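Local coordinates for rubber oxygenase (Streptomyces sp., PDB 5O1L), which catalyses the oxidative cleavage of poly(cis-1,4-isoprene) in rubber by adding O2 to its double bonds at a b-type heme, at residues D60-A65 with P94-E99; T143-E148 with M228-S233; V192-V197 with I396-P401; A200-L205 with Q218-S223. All blocks are in the same frame, centred on the assembly; numbering follows the deposited sequence.

Interaction 1 of 4, residues D60-A65 with P94-E99; sequences DPVLAA and PGDLRE
V62, L63 and A65, on one flank of helix 59-68, meet D96 and L97 in the first turn of helix 95-104. The two form an antiparallel helix-helix pair, inclined, with segment axes 9.6 Å apart and running at 146° to each other. V62 carries most of the contact: its CG1, anti to the backbone N (chi1 174°), lies 3.8 Å from L97 CA, so that one methyl presses on the backbone of the other helix. The same methyl, V62 CG1, touches L97 CD1 at 3.9 Å, the two side chains crossing at about a right angle. L63 starts out turned from the partner helix, yet its CD2 bends back to 4.3 Å from L97 CD1, while the residue also packs on A199 and I400. Nearly one turn beyond V62, A65 offers its methyl to the D96 carboxylate, CB lying 4.0 Å from D96 OD2. That carboxylate has its principal partner outside the pair, a salt bridge from OD2 to R69. Its other oxygen folds back on its own helix in a weak bond, L97 N to D96 OD1 at 2.9 Å.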
# COMPACT_ATOMS: atom_id res chain seq x y z
N ASP A 60 -1.01 9.58 18.16
CA ASP A 60 0.37 9.84 18.46
C ASP A 60 0.64 9.94 19.99
O ASP A 60 1.56 9.26 20.46
CB ASP A 60 0.89 11.05 17.67
CG ASP A 60 1.05 10.77 16.16
OD1 ASP A 60 1.12 9.61 15.76
OD2 ASP A 60 1.14 11.78 15.41
N PRO A 61 -0.14 10.74 20.70
CA PRO A 61 0.14 10.85 22.15
C PRO A 61 -0.15 9.56 22.91
O PRO A 61 0.54 9.28 23.90
CB PRO A 61 -0.79 11.97 22.60
CG PRO A 61 -1.75 12.22 21.48
CD PRO A 61 -1.15 11.72 20.23
N VAL A 62 -1.14 8.80 22.46
CA VAL A 62 -1.46 7.53 23.09
C VAL A 62 -0.33 6.55 22.96
O VAL A 62 0.12 5.89 23.96
CB VAL A 62 -2.80 6.96 22.60
CG1 VAL A 62 -3.00 5.56 23.20
CG2 VAL A 62 -3.94 7.94 22.98
N LEU A 63 0.19 6.36 21.76
CA LEU A 63 1.28 5.44 21.55
C LEU A 63 2.57 5.85 22.22
O LEU A 63 3.31 5.00 22.71
CB LEU A 63 1.47 5.10 20.06
CG LEU A 63 0.66 3.90 19.59
CD1 LEU A 63 1.06 2.58 20.25
CD2 LEU A 63 -0.81 4.14 19.74
N ALA A 64 2.81 7.17 22.29
CA ALA A 64 3.99 7.67 22.96
C ALA A 64 3.88 7.27 24.44
O ALA A 64 4.88 6.80 24.99
CB ALA A 64 4.06 9.18 22.81
N ALA A 65 2.71 7.40 25.03
CA ALA A 65 2.49 7.07 26.47
C ALA A 65 2.62 5.59 26.71
O ALA A 65 3.33 5.16 27.64
CB ALA A 65 1.17 7.57 26.95
N PRO A 94 -4.49 -0.90 28.60
CA PRO A 94 -4.45 0.41 29.27
C PRO A 94 -5.60 1.26 28.79
O PRO A 94 -5.98 1.19 27.60
CB PRO A 94 -3.16 1.06 28.76
CG PRO A 94 -2.45 0.02 27.97
CD PRO A 94 -3.32 -1.13 27.74
N GLY A 95 -6.20 2.02 29.69
CA GLY A 95 -7.44 2.73 29.40
C GLY A 95 -7.39 3.71 28.25
O GLY A 95 -8.35 3.79 27.51
N ASP A 96 -6.31 4.46 28.15
CA ASP A 96 -6.15 5.44 27.07
C ASP A 96 -6.09 4.73 25.71
O ASP A 96 -6.73 5.20 24.75
CB ASP A 96 -4.95 6.39 27.25
CG ASP A 96 -3.59 5.69 27.58
OD1 ASP A 96 -3.43 4.41 27.68
OD2 ASP A 96 -2.60 6.50 27.72
N LEU A 97 -5.39 3.61 25.65
CA LEU A 97 -5.33 2.85 24.41
C LEU A 97 -6.66 2.21 24.13
O LEU A 97 -7.15 2.18 22.97
CB LEU A 97 -4.22 1.81 24.51
CG LEU A 97 -4.02 0.98 23.25
CD1 LEU A 97 -3.57 1.86 22.10
CD2 LEU A 97 -2.99 -0.11 23.47
N ARG A 98 -7.34 1.64 25.11
CA ARG A 98 -8.67 1.09 24.88
C ARG A 98 -9.62 2.13 24.27
O ARG A 98 -10.29 1.85 23.25
CB ARG A 98 -9.29 0.53 26.15
CG ARG A 98 -10.67 -0.08 25.88
CD ARG A 98 -11.37 -0.73 27.07
NE ARG A 98 -11.21 -0.02 28.31
CZ ARG A 98 -11.77 1.13 28.70
NH1 ARG A 98 -12.59 1.84 27.91
NH2 ARG A 98 -11.50 1.58 29.93
N GLU A 99 -9.63 3.31 24.83
CA GLU A 99 -10.51 4.37 24.35
C GLU A 99 -10.15 4.73 22.90
O GLU A 99 -11.05 4.86 22.08
CB GLU A 99 -10.39 5.59 25.26
CG GLU A 99 -11.13 6.84 24.89
CD GLU A 99 -11.03 7.87 26.02
OE1 GLU A 99 -10.03 8.61 26.09
OE2 GLU A 99 -11.94 7.85 26.88

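Interaction 2 of 4, residues T143-E148 with M228-S233; sequences TAIPRE and MVTWHS. With HEM (protoporphyrin IX containing Fe), chain C; IMD (imidazole), chain E; IMD (imidazole), chain D.
E148 and T230 reach each other at about a right angle on the imidazole-bound side of the heme, and their meeting is the polar heart of the contact between the start of helix 146-154 and helix 224-244. The glutamate is stretched out, with CG anti to the backbone N (chi1 -174°), which carries its carboxylate across to the other helix. There T230 OG1 donates to E148 OE1 at 2.8 Å, coming from above the carboxylate plane, 51° out of it. T230 thus faces two ways: its hydroxyl goes to the glutamate, while CG2 rests 3.5 Å from the heme vinyl carbon CAB. E148 OE2 takes two further donors, both imidazoles probably from the crystallisation liquor. One donates from N1 to E148 OE2 at 2.8 Å and binds the heme iron through N3; the second also donates from N1 to OE2, at a separation short enough to be doubtful in detail. Behind this polar group I145 supplies the apolar part, its CD1 4.0 Å from S233 CB and its CG2 against V229 CG1. S233 OG turns back to donate to T230 O on a lone pair in the carbonyl plane, tying the serine to its own helix. With an alanine in place of E148, T230 OG1 would probably lose its acceptor and the iron-bound imidazole would be set free to turn about its Fe-N bond. With H198 inferred as the axial ligand from the protein, the carboxylate stands on the imidazole side of the heme, where it can receive an N-H from a group bound to the iron.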
# COMPACT_ATOMS: atom_id res chain seq x y z
N THR A 143 10.53 1.57 -3.41
CA THR A 143 12.01 1.75 -3.23
C THR A 143 12.51 2.99 -3.92
O THR A 143 13.67 3.42 -3.67
CB THR A 143 12.80 0.49 -3.67
OG1 THR A 143 12.77 0.34 -5.11
CG2 THR A 143 12.27 -0.74 -3.02
N ALA A 144 11.66 3.65 -4.71
CA ALA A 144 11.92 4.97 -5.26
C ALA A 144 11.19 6.11 -4.54
O ALA A 144 11.24 7.24 -4.99
CB ALA A 144 11.61 5.01 -6.74
N ILE A 145 10.47 5.81 -3.47
CA ILE A 145 9.83 6.84 -2.62
C ILE A 145 10.72 7.10 -1.42
O ILE A 145 10.83 6.27 -0.53
CB ILE A 145 8.43 6.39 -2.15
CG1 ILE A 145 7.52 6.15 -3.36
CG2 ILE A 145 7.84 7.50 -1.28
CD1 ILE A 145 6.17 5.53 -2.98
N PRO A 146 11.45 8.24 -1.41
CA PRO A 146 12.56 8.34 -0.44
C PRO A 146 12.12 8.25 0.99
O PRO A 146 12.75 7.52 1.80
CB PRO A 146 13.15 9.70 -0.79
CG PRO A 146 12.94 9.88 -2.22
CD PRO A 146 11.53 9.30 -2.42
N ARG A 147 11.01 8.90 1.37
CA ARG A 147 10.60 8.86 2.75
C ARG A 147 10.13 7.51 3.24
O ARG A 147 10.38 7.16 4.37
CB ARG A 147 9.52 9.88 3.01
CG ARG A 147 10.08 11.27 3.02
CD ARG A 147 9.00 12.27 3.25
NE ARG A 147 9.60 13.62 3.47
CZ ARG A 147 8.88 14.72 3.56
NH1 ARG A 147 7.57 14.70 3.45
NH2 ARG A 147 9.48 15.88 3.77
N GLU A 148 9.43 6.77 2.36
CA GLU A 148 8.98 5.47 2.75
C GLU A 148 10.22 4.57 2.85
O GLU A 148 10.33 3.81 3.82
CB GLU A 148 7.96 4.97 1.71
CG GLU A 148 7.30 3.65 2.11
CD GLU A 148 6.34 3.10 1.09
OE1 GLU A 148 5.87 3.84 0.25
OE2 GLU A 148 6.17 1.85 1.16
N MET A 228 -0.60 9.70 1.91
CA MET A 228 -1.29 9.85 0.61
C MET A 228 -0.41 9.62 -0.60
O MET A 228 -0.84 9.08 -1.59
CB MET A 228 -2.05 11.17 0.56
CG MET A 228 -3.27 11.14 1.41
SD MET A 228 -4.43 9.77 1.11
CE MET A 228 -4.69 9.94 -0.57
N VAL A 229 0.87 9.99 -0.50
CA VAL A 229 1.81 9.62 -1.55
C VAL A 229 1.84 8.14 -1.76
O VAL A 229 1.77 7.61 -2.90
CB VAL A 229 3.22 10.23 -1.25
CG1 VAL A 229 4.23 9.64 -2.22
CG2 VAL A 229 3.18 11.72 -1.34
N THR A 230 2.03 7.39 -0.69
CA THR A 230 2.05 5.94 -0.70
C THR A 230 0.69 5.41 -1.25
O THR A 230 0.62 4.46 -2.07
CB THR A 230 2.48 5.39 0.65
OG1 THR A 230 3.88 5.73 0.75
CG2 THR A 230 2.28 3.91 0.67
N TRP A 231 -0.42 6.02 -0.80
CA TRP A 231 -1.73 5.62 -1.32
C TRP A 231 -1.80 5.73 -2.87
O TRP A 231 -2.33 4.84 -3.54
CB TRP A 231 -2.77 6.55 -0.67
CG TRP A 231 -4.20 6.21 -0.87
CD1 TRP A 231 -5.01 5.55 0.01
CD2 TRP A 231 -5.07 6.61 -1.92
NE1 TRP A 231 -6.31 5.50 -0.44
CE2 TRP A 231 -6.37 6.13 -1.66
CE3 TRP A 231 -4.90 7.30 -3.12
CZ2 TRP A 231 -7.46 6.41 -2.46
CZ3 TRP A 231 -5.98 7.55 -3.93
CH2 TRP A 231 -7.23 7.08 -3.64
N HIS A 232 -1.22 6.80 -3.44
CA HIS A 232 -1.21 6.97 -4.89
C HIS A 232 -0.36 5.92 -5.58
O HIS A 232 -0.67 5.53 -6.70
CB HIS A 232 -0.76 8.35 -5.24
CG HIS A 232 -1.86 9.34 -5.03
ND1 HIS A 232 -3.07 9.30 -5.66
CD2 HIS A 232 -1.91 10.42 -4.19
CE1 HIS A 232 -3.81 10.31 -5.23
NE2 HIS A 232 -3.12 11.01 -4.36
N SER A 233 0.67 5.42 -4.89
CA SER A 233 1.54 4.34 -5.43
C SER A 233 0.82 3.00 -5.43
O SER A 233 1.29 2.11 -6.13
CB SER A 233 2.83 4.24 -4.65
OG SER A 233 2.72 3.53 -3.46
CHA HEM C . 4.27 -0.35 9.21
CHB HEM C . 0.83 -0.12 5.94
CHC HEM C . 2.26 4.29 4.76
CHD HEM C . 6.25 3.58 7.28
C1A HEM C . 3.19 -0.59 8.44
C2A HEM C . 2.42 -1.81 8.57
C3A HEM C . 1.47 -1.76 7.62
C4A HEM C . 1.59 -0.55 6.95
CMA HEM C . 0.46 -2.85 7.38
CAA HEM C . 2.62 -2.97 9.58
CBA HEM C . 3.70 -3.93 9.04
CGA HEM C . 3.59 -5.24 9.74
O1A HEM C . 4.10 -5.23 10.86
O2A HEM C . 2.97 -6.23 9.18
C1B HEM C . 0.90 1.14 5.35
C2B HEM C . -0.02 1.56 4.36
C3B HEM C . 0.32 2.80 4.01
C4B HEM C . 1.50 3.15 4.78
CMB HEM C . -1.19 0.78 3.80
CAB HEM C . -0.24 3.80 3.14
CBB HEM C . -1.42 3.70 2.34
C1C HEM C . 3.50 4.51 5.35
C2C HEM C . 4.34 5.63 5.00
C3C HEM C . 5.45 5.41 5.75
C4C HEM C . 5.27 4.15 6.44
CMC HEM C . 3.98 6.80 4.13
CAC HEM C . 6.67 6.23 5.80
CBC HEM C . 6.93 7.50 5.28
C1D HEM C . 6.05 2.44 8.01
C2D HEM C . 7.01 1.93 9.01
C3D HEM C . 6.48 0.84 9.56
C4D HEM C . 5.16 0.68 8.93
CMD HEM C . 8.34 2.55 9.23
CAD HEM C . 7.12 -0.08 10.63
CBD HEM C . 7.99 -1.10 9.89
CGD HEM C . 8.70 -1.97 10.92
O1D HEM C . 8.43 -3.20 10.90
O2D HEM C . 9.51 -1.53 11.78
NA HEM C . 2.65 0.18 7.46
NB HEM C . 1.79 2.12 5.53
NC HEM C . 4.06 3.59 6.19
ND HEM C . 4.92 1.70 8.06
FE HEM C . 3.36 1.92 6.84
N1 IMD E . 4.60 0.79 -0.49
C2 IMD E . 4.35 -0.52 -0.75
N3 IMD E . 3.74 -0.61 -1.94
C4 IMD E . 3.60 0.66 -2.41
C5 IMD E . 4.15 1.55 -1.50
N1 IMD D . 5.68 0.69 3.64
C2 IMD D . 4.77 1.49 4.21
N3 IMD D . 4.48 0.95 5.37
C4 IMD D . 5.24 -0.17 5.57
C5 IMD D . 5.98 -0.33 4.44

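Interaction 3 of 4, residues V192-V197 with I396-P401; sequences VKTRMV and IAIDIP. With HEM (protoporphyrin IX containing Fe), chain C.
A helix-to-loop contact beside the heme joins K193, T194, M196 and V197 of helix 187-204 to I398, I400 and P401 of the extended tail after helix 373-393. It is mainly apolar, and I398 is its hub. I398 CG2 presses on V197 CG2 at 3.5 Å, a tight pair of methyls whose side chains cross at about a right angle, and it also lies against K193 CB. The other valine branch, V197 CG1, is anti to the backbone N (chi1 172°), which directs it to the cofactor, 3.7 Å from the heme meso carbon CHA; P401 CD touches the same methyl. T194 lines the porphyrin too, with CG2 3.4 Å from heme C4A and OG1 3.9 Å from I398 CD1, while its hydroxyl bonds to T190 O in its own helix. A glycine in place of T194 would probably open a gap beside the heme ring carbon C4A and leave T190 O without the hydroxyl. The extended chain of K193 runs past I398 to a water, 2.7 Å from K193 NZ and 2.9 Å from I398 O; the ammonium also bonds to L79 O and W82 O. M196 CE also comes near I400 CD1, but M196 has two conformers and the detail is doubtful. Helix 72-79 packs on I400 through V72 and V75, and N76 OD1 accepts the backbone N-H of I400, while helix 95-104 meets M196 through F100.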
# COMPACT_ATOMS: atom_id res chain seq x y z
N VAL A 192 -6.47 -0.52 12.23
CA VAL A 192 -6.29 0.04 13.54
C VAL A 192 -4.85 -0.31 14.08
O VAL A 192 -4.15 0.57 14.58
CB VAL A 192 -7.36 -0.39 14.51
CG1 VAL A 192 -6.99 0.01 15.93
CG2 VAL A 192 -8.70 0.15 14.13
N LYS A 193 -4.45 -1.56 13.90
CA LYS A 193 -3.10 -1.92 14.32
C LYS A 193 -2.06 -1.14 13.53
O LYS A 193 -1.05 -0.73 14.11
CB LYS A 193 -2.92 -3.42 14.15
CG LYS A 193 -3.71 -4.25 15.19
CD LYS A 193 -3.43 -5.72 15.08
CE LYS A 193 -4.24 -6.49 16.10
NZ LYS A 193 -3.95 -7.94 16.04
N THR A 194 -2.25 -0.94 12.20
CA THR A 194 -1.32 -0.16 11.41
C THR A 194 -1.24 1.25 11.88
O THR A 194 -0.16 1.84 11.96
CB THR A 194 -1.70 -0.26 9.92
OG1 THR A 194 -1.71 -1.65 9.48
CG2 THR A 194 -0.77 0.64 9.07
N ARG A 195 -2.41 1.85 12.15
CA ARG A 195 -2.42 3.20 12.68
C ARG A 195 -1.58 3.32 13.95
O ARG A 195 -0.83 4.28 14.16
CB ARG A 195 -3.87 3.61 12.88
CG ARG A 195 -4.13 4.98 13.27
CD ARG A 195 -5.58 5.31 13.12
NE ARG A 195 -5.68 6.62 13.63
CZ ARG A 195 -6.78 7.23 13.99
NH1 ARG A 195 -7.90 6.60 13.93
NH2 ARG A 195 -6.72 8.45 14.48
N MET A 196 -1.67 2.31 14.80
CA MET A 196 -0.90 2.28 16.04
C MET A 196 0.61 2.06 15.77
O MET A 196 1.45 2.76 16.39
CB MET A 196 -1.40 1.17 16.98
CG MET A 196 -2.81 1.35 17.48
SD MET A 196 -3.48 -0.15 18.30
CE MET A 196 -2.17 -0.48 19.44
N VAL A 197 0.96 1.16 14.85
CA VAL A 197 2.34 0.97 14.43
C VAL A 197 2.91 2.31 13.94
O VAL A 197 4.00 2.76 14.34
CB VAL A 197 2.55 -0.12 13.39
CG1 VAL A 197 3.97 -0.11 12.87
CG2 VAL A 197 2.18 -1.44 13.98
N ILE A 396 -0.55 -13.42 10.13
CA ILE A 396 0.65 -12.80 10.69
C ILE A 396 0.16 -11.65 11.58
O ILE A 396 -0.71 -10.94 11.14
CB ILE A 396 1.62 -12.32 9.58
CG1 ILE A 396 2.53 -13.49 9.14
CG2 ILE A 396 2.52 -11.18 10.07
CD1 ILE A 396 1.83 -14.80 8.81
N ALA A 397 0.65 -11.52 12.82
CA ALA A 397 0.09 -10.51 13.74
C ALA A 397 0.92 -9.27 13.56
O ALA A 397 2.10 -9.36 13.28
CB ALA A 397 0.13 -10.98 15.17
N ILE A 398 0.30 -8.12 13.70
CA ILE A 398 1.00 -6.85 13.59
C ILE A 398 1.30 -6.40 14.99
O ILE A 398 0.39 -6.14 15.80
CB ILE A 398 0.12 -5.83 12.85
CG1 ILE A 398 -0.13 -6.28 11.44
CG2 ILE A 398 0.73 -4.42 12.91
CD1 ILE A 398 -1.11 -5.36 10.69
N ASP A 399 2.59 -6.29 15.29
CA ASP A 399 3.05 -5.88 16.64
C ASP A 399 3.49 -4.44 16.65
O ASP A 399 4.08 -3.98 15.69
CB ASP A 399 4.23 -6.72 17.07
CG ASP A 399 3.84 -8.18 17.46
OD1 ASP A 399 2.68 -8.49 17.94
OD2 ASP A 399 4.73 -9.04 17.32
N ILE A 400 3.28 -3.78 17.74
CA ILE A 400 3.77 -2.43 17.97
C ILE A 400 5.26 -2.53 18.21
O ILE A 400 5.68 -3.38 19.00
CB ILE A 400 3.10 -1.78 19.19
CG1 ILE A 400 1.60 -1.72 19.01
CG2 ILE A 400 3.69 -0.38 19.48
CD1 ILE A 400 0.86 -1.24 20.22
N PRO A 401 6.08 -1.71 17.56
CA PRO A 401 7.52 -1.73 17.88
C PRO A 401 7.79 -1.01 19.20
O PRO A 401 7.02 -0.19 19.66
CB PRO A 401 8.15 -0.90 16.77
CG PRO A 401 7.02 -0.05 16.25
CD PRO A 401 5.75 -0.82 16.41
CHA HEM C . 4.27 -0.35 9.21
CHB HEM C . 0.83 -0.12 5.94
CHC HEM C . 2.26 4.29 4.76
CHD HEM C . 6.25 3.58 7.28
C1A HEM C . 3.19 -0.59 8.44
C2A HEM C . 2.42 -1.81 8.57
C3A HEM C . 1.47 -1.76 7.62
C4A HEM C . 1.59 -0.55 6.95
CMA HEM C . 0.46 -2.85 7.38
CAA HEM C . 2.62 -2.97 9.58
CBA HEM C . 3.70 -3.93 9.04
CGA HEM C . 3.59 -5.24 9.74
O1A HEM C . 4.10 -5.23 10.86
O2A HEM C . 2.97 -6.23 9.18
C1B HEM C . 0.90 1.14 5.35
C2B HEM C . -0.02 1.56 4.36
C3B HEM C . 0.32 2.80 4.01
C4B HEM C . 1.50 3.15 4.78
CMB HEM C . -1.19 0.78 3.80
CAB HEM C . -0.24 3.80 3.14
CBB HEM C . -1.42 3.70 2.34
C1C HEM C . 3.50 4.51 5.35
C2C HEM C . 4.34 5.63 5.00
C3C HEM C . 5.45 5.41 5.75
C4C HEM C . 5.27 4.15 6.44
CMC HEM C . 3.98 6.80 4.13
CAC HEM C . 6.67 6.23 5.80
CBC HEM C . 6.93 7.50 5.28
C1D HEM C . 6.05 2.44 8.01
C2D HEM C . 7.01 1.93 9.01
C3D HEM C . 6.48 0.84 9.56
C4D HEM C . 5.16 0.68 8.93
CMD HEM C . 8.34 2.55 9.23
CAD HEM C . 7.12 -0.08 10.63
CBD HEM C . 7.99 -1.10 9.89
CGD HEM C . 8.70 -1.97 10.92
O1D HEM C . 8.43 -3.20 10.90
O2D HEM C . 9.51 -1.53 11.78
NA HEM C . 2.65 0.18 7.46
NB HEM C . 1.79 2.12 5.53
NC HEM C . 4.06 3.59 6.19
ND HEM C . 4.92 1.70 8.06
FE HEM C . 3.36 1.92 6.84
O HOH W 1 -1.38 -8.25 16.69

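Interaction 4 of 4, residues A200-L205 with Q218-S223; sequences AVRHLL and QKIPIS. With HEM (protoporphyrin IX containing Fe), chain C.
The R202 guanidinium meets the loop with its edge, I222 O lying only 7° out of its plane. R202 NE and NH2 grip that one oxygen, I222 O, side-on, each at 2.9 Å. The two donors meet the carbonyl differently: NH2 approaches in the carbonyl plane, whereas NE stands 42° above it. P221 O is also near the edge of the group. NH1 takes a salt bridge to D60, so the flat group is fixed from two directions and its charge is probably balanced chiefly there. Before the plane is reached, the arginine chain runs extended from CG to NE along the loop; R202 CG passes 3.2 Å from P221 O, and I220 CG2 sits against the R202 CB and CD methylenes. This links helix 187-204 to the loop between helices 209-214 and 224-244, within the helical, globin-related heme domain of the rubber oxygenase family, and the loop itself brings residues to the heme. I222 adopts a left-handed backbone conformation (phi 61°) just before S223, the N-cap of helix 224-244. Its side chain lies between helix and cofactor: I222 CD1 is 3.8 Å from V201 CG1, while CG1 packs on the heme vinyl carbon CAC and CG2 lies beside R202 NH2. V201 likewise touches the porphyrin, its CG1 3.9 Å from heme CMD. P221 packs next along the helix, with its CG near R202 CA and 4.1 Å from L205 CB, and W211 of helix 209-214 packs against the same proline.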
# COMPACT_ATOMS: atom_id res chain seq x y z
N ALA A 200 3.59 4.66 16.75
CA ALA A 200 4.79 4.24 17.46
C ALA A 200 6.03 4.68 16.72
O ALA A 200 6.95 5.21 17.35
CB ALA A 200 4.81 2.74 17.62
N VAL A 201 6.08 4.48 15.41
CA VAL A 201 7.20 4.91 14.59
C VAL A 201 7.48 6.38 14.70
O VAL A 201 8.63 6.80 14.67
CB VAL A 201 7.00 4.45 13.13
CG1 VAL A 201 8.06 5.03 12.19
CG2 VAL A 201 7.05 2.91 13.11
N ARG A 202 6.43 7.18 14.79
CA ARG A 202 6.58 8.64 14.89
C ARG A 202 7.28 9.01 16.20
O ARG A 202 7.97 10.02 16.27
CB ARG A 202 5.25 9.33 14.77
CG ARG A 202 4.62 9.20 13.40
CD ARG A 202 3.47 10.18 13.24
NE ARG A 202 2.72 9.85 12.03
CZ ARG A 202 1.67 9.07 12.04
NH1 ARG A 202 1.09 8.56 13.14
NH2 ARG A 202 1.16 8.69 10.83
N HIS A 203 7.06 8.21 17.24
CA HIS A 203 7.76 8.43 18.51
C HIS A 203 9.21 7.90 18.44
O HIS A 203 10.14 8.50 19.01
CB HIS A 203 6.96 7.78 19.60
CG HIS A 203 7.46 8.06 20.99
ND1 HIS A 203 7.88 7.07 21.84
CD2 HIS A 203 7.60 9.23 21.66
CE1 HIS A 203 8.28 7.62 22.98
NE2 HIS A 203 8.15 8.92 22.89
N LEU A 204 9.44 6.81 17.73
CA LEU A 204 10.72 6.10 17.72
C LEU A 204 11.73 6.65 16.74
O LEU A 204 12.90 6.86 17.11
CB LEU A 204 10.53 4.60 17.45
CG LEU A 204 9.75 3.98 18.60
CD1 LEU A 204 9.31 2.58 18.24
CD2 LEU A 204 10.59 3.94 19.88
N LEU A 205 11.36 6.86 15.47
CA LEU A 205 12.33 7.19 14.45
C LEU A 205 13.10 8.50 14.75
O LEU A 205 14.27 8.55 14.39
CB LEU A 205 11.74 7.23 13.04
CG LEU A 205 11.78 5.94 12.26
CD1 LEU A 205 11.09 6.10 10.88
CD2 LEU A 205 13.16 5.33 12.05
N GLN A 218 12.45 16.99 7.89
CA GLN A 218 11.16 16.55 8.41
C GLN A 218 11.43 16.11 9.83
O GLN A 218 12.34 15.31 10.05
CB GLN A 218 10.65 15.38 7.59
CG GLN A 218 9.27 14.95 8.01
CD GLN A 218 8.77 13.75 7.21
OE1 GLN A 218 9.47 12.77 7.07
NE2 GLN A 218 7.51 13.80 6.76
N LYS A 219 10.68 16.64 10.77
CA LYS A 219 10.93 16.37 12.18
C LYS A 219 10.30 15.08 12.67
O LYS A 219 10.86 14.42 13.59
CB LYS A 219 10.46 17.54 13.05
CG LYS A 219 11.30 18.82 12.85
CD LYS A 219 12.65 18.70 13.58
CE LYS A 219 13.53 19.93 13.49
NZ LYS A 219 14.03 20.12 12.08
N ILE A 220 9.18 14.67 12.07
CA ILE A 220 8.43 13.50 12.52
C ILE A 220 8.05 12.76 11.23
O ILE A 220 7.60 13.42 10.27
CB ILE A 220 7.13 13.95 13.20
CG1 ILE A 220 7.44 14.97 14.34
CG2 ILE A 220 6.26 12.75 13.63
CD1 ILE A 220 6.23 15.46 15.05
N PRO A 221 8.25 11.46 11.18
CA PRO A 221 7.98 10.75 9.93
C PRO A 221 6.46 10.48 9.76
O PRO A 221 5.66 10.62 10.67
CB PRO A 221 8.68 9.42 10.14
CG PRO A 221 8.50 9.20 11.60
CD PRO A 221 8.72 10.55 12.24
N ILE A 222 6.15 10.02 8.56
CA ILE A 222 4.83 9.51 8.23
C ILE A 222 3.76 10.58 8.42
O ILE A 222 2.78 10.42 9.16
CB ILE A 222 4.44 8.18 8.95
CG1 ILE A 222 5.60 7.23 9.19
CG2 ILE A 222 3.34 7.49 8.14
CD1 ILE A 222 5.22 6.00 9.94
N SER A 223 3.94 11.69 7.74
CA SER A 223 2.88 12.72 7.74
C SER A 223 1.67 12.23 6.93
O SER A 223 1.77 11.25 6.19
CB SER A 223 3.39 14.03 7.14
OG SER A 223 3.63 13.86 5.76
CHA HEM C . 4.27 -0.35 9.21
CHB HEM C . 0.83 -0.12 5.94
CHC HEM C . 2.26 4.29 4.76
CHD HEM C . 6.25 3.58 7.28
C1A HEM C . 3.19 -0.59 8.44
C2A HEM C . 2.42 -1.81 8.57
C3A HEM C . 1.47 -1.76 7.62
C4A HEM C . 1.59 -0.55 6.95
CMA HEM C . 0.46 -2.85 7.38
CAA HEM C . 2.62 -2.97 9.58
CBA HEM C . 3.70 -3.93 9.04
CGA HEM C . 3.59 -5.24 9.74
O1A HEM C . 4.10 -5.23 10.86
O2A HEM C . 2.97 -6.23 9.18
C1B HEM C . 0.90 1.14 5.35
C2B HEM C . -0.02 1.56 4.36
C3B HEM C . 0.32 2.80 4.01
C4B HEM C . 1.50 3.15 4.78
CMB HEM C . -1.19 0.78 3.80
CAB HEM C . -0.24 3.80 3.14
CBB HEM C . -1.42 3.70 2.34
C1C HEM C . 3.50 4.51 5.35
C2C HEM C . 4.34 5.63 5.00
C3C HEM C . 5.45 5.41 5.75
C4C HEM C . 5.27 4.15 6.44
CMC HEM C . 3.98 6.80 4.13
CAC HEM C . 6.67 6.23 5.80
CBC HEM C . 6.93 7.50 5.28
C1D HEM C . 6.05 2.44 8.01
C2D HEM C . 7.01 1.93 9.01
C3D HEM C . 6.48 0.84 9.56
C4D HEM C . 5.16 0.68 8.93
CMD HEM C . 8.34 2.55 9.23
CAD HEM C . 7.12 -0.08 10.63
CBD HEM C . 7.99 -1.10 9.89
CGD HEM C . 8.70 -1.97 10.92
O1D HEM C . 8.43 -3.20 10.90
O2D HEM C . 9.51 -1.53 11.78
NA HEM C . 2.65 0.18 7.46
NB HEM C . 1.79 2.12 5.53
NC HEM C . 4.06 3.59 6.19
ND HEM C . 4.92 1.70 8.06
FE HEM C . 3.36 1.92 6.84

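Interaction 1 is the outermost, its centre about 25 Å from the centre of the chain, and only partly buried, whereas interactions 2, 3 and 4 are buried and all touch the heme. Interactions 3 and 4 share helix 187-204, and I400 and P401 of interaction 3 pack on A200 of interaction 4. Interaction 1 joins the same helix from outside: L63 packs on the backbone O of M196 and on I400. Chemistry follows place. Interactions 1 and 3 rest mostly on methyl contacts, with one water bridge in the latter; interaction 4 adds an arginine held to a backbone carbonyl, and interaction 2 puts a carboxylate beside the iron-bound ligand.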